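PDB 4EZE: haloacid dehalogenase-like hydrolase from Salmonella enterica subsp. enterica serovar Typhi, which probably hydrolyses O-phosphoserine to serine and phosphate, the last step of serine biosynthesis, as a magnesium-dependent phosphatase of the HAD-like SerB family. Local coordinates for residues 88-91 / 95-98. Sequence-based numbering, arbitrary orientation.
Sequences RELS and QFDF
Phe98 CE2 lies over one face of the Arg88 guanidinium, offset toward its rim and 3.3 Å from NH1, with the two planes 19° apart. This is the turn from helix 81-93 into strand 97-100, an edge strand of the N-terminal four-stranded antiparallel sheet, well away from the sodium-binding aspartates. Arg88 starts out pointing away from the strand, and its chain bends at chi2 (57°) and chi3 (68°) to bring the charged end back beside the Phe98 ring. Tyr84 OH takes the NE proton, while two waters in the guanidinium plane help fix its rotation. One of them accepts from NH1 and from Phe98 N and lies 2.7 Å from Asp97 OD1, to which it can donate; the other accepts from NH2 and donates to Phe98 O. Asp97 also receives the backbone N-H groups of Asn302 and Tyr303, which ties the strand to the C-terminal part of the chain.

One turn further along the helix, Ser91 sits against Phe96. Its CA is over the ring face, 3.5 Å from the centroid in a CH-pi contact, and its CB packs against CE1. Leu90 CG adds a looser apolar touch on CE2, and Phe37 meets the same ring edge-to-face. Gln95, with positive phi, is the first residue to leave the helical conformation, and Phe96 N then donates to Ser91 O at 2.8 Å, although the position of that oxygen is less certain. Ser91 OG turns back to its own helix, giving its proton to Arg88 O at 2.7 Å and accepting one from a third water, which may also donate to Phe96 O.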
# COMPACT_ATOMS: atom_id res chain seq x y z
N ARG A 88 -11.18 8.91 -12.76
CA ARG A 88 -11.11 8.80 -11.31
C ARG A 88 -12.38 9.29 -10.64
O ARG A 88 -12.95 8.59 -9.82
CB ARG A 88 -9.91 9.59 -10.78
CG ARG A 88 -9.78 9.52 -9.24
CD ARG A 88 -9.68 8.06 -8.76
NE ARG A 88 -8.42 7.43 -9.18
CZ ARG A 88 -8.20 6.11 -9.30
NH1 ARG A 88 -9.17 5.21 -9.07
NH2 ARG A 88 -6.99 5.69 -9.67
N GLU A 89 -12.83 10.49 -10.98
CA GLU A 89 -14.05 11.01 -10.36
C GLU A 89 -15.23 10.06 -10.62
O GLU A 89 -16.08 9.82 -9.75
CB GLU A 89 -14.37 12.40 -10.90
CG GLU A 89 -15.85 12.78 -10.83
CD GLU A 89 -16.16 14.07 -11.58
OE1 GLU A 89 -15.38 15.04 -11.47
OE2 GLU A 89 -17.20 14.13 -12.28
N LEU A 90 -15.25 9.54 -11.83
CA LEU A 90 -16.29 8.63 -12.27
C LEU A 90 -16.21 7.32 -11.52
O LEU A 90 -17.23 6.65 -11.28
CB LEU A 90 -16.10 8.37 -13.75
CG LEU A 90 -17.23 7.71 -14.52
CD1 LEU A 90 -18.51 8.49 -14.31
CD2 LEU A 90 -16.84 7.73 -15.99
N SER A 91 -15.00 6.93 -11.16
CA SER A 91 -14.83 5.63 -10.53
C SER A 91 -15.30 5.76 -9.11
O SER A 91 -15.72 4.77 -8.50
CB SER A 91 -13.37 5.20 -10.55
OG SER A 91 -12.60 5.92 -9.59
N GLN A 95 -18.26 3.83 -8.14
CA GLN A 95 -17.53 2.86 -7.31
C GLN A 95 -16.96 1.71 -8.10
O GLN A 95 -17.41 0.58 -7.95
CB GLN A 95 -18.41 2.37 -6.16
CG GLN A 95 -18.66 3.51 -5.17
CD GLN A 95 -19.39 3.14 -3.89
OE1 GLN A 95 -19.97 2.05 -3.75
NE2 GLN A 95 -19.38 4.08 -2.94
N PHE A 96 -15.96 1.97 -8.93
CA PHE A 96 -15.22 0.86 -9.49
C PHE A 96 -13.77 1.20 -9.34
O PHE A 96 -13.41 2.36 -9.12
CB PHE A 96 -15.59 0.59 -10.97
CG PHE A 96 -15.37 1.76 -11.86
CD1 PHE A 96 -14.11 2.02 -12.39
CD2 PHE A 96 -16.41 2.65 -12.12
CE1 PHE A 96 -13.89 3.14 -13.20
CE2 PHE A 96 -16.20 3.75 -12.92
CZ PHE A 96 -14.94 4.00 -13.47
N ASP A 97 -12.92 0.19 -9.45
CA ASP A 97 -11.50 0.41 -9.47
C ASP A 97 -11.03 0.28 -10.90
O ASP A 97 -11.69 -0.37 -11.72
CB ASP A 97 -10.78 -0.62 -8.59
CG ASP A 97 -10.80 -0.25 -7.12
OD1 ASP A 97 -10.39 0.90 -6.83
OD2 ASP A 97 -11.24 -1.09 -6.28
N PHE A 98 -9.88 0.86 -11.20
CA PHE A 98 -9.32 0.59 -12.51
C PHE A 98 -7.82 0.71 -12.41
O PHE A 98 -7.29 1.22 -11.41
CB PHE A 98 -9.85 1.60 -13.53
CG PHE A 98 -9.43 3.03 -13.25
CD1 PHE A 98 -8.23 3.52 -13.74
CD2 PHE A 98 -10.23 3.88 -12.51
CE1 PHE A 98 -7.86 4.83 -13.51
CE2 PHE A 98 -9.85 5.19 -12.27
CZ PHE A 98 -8.67 5.66 -12.77
O HOH W 1 -11.61 4.09 -7.49
O HOH W 2 -8.93 2.23 -8.69
O HOH W 3 -5.85 3.15 -10.30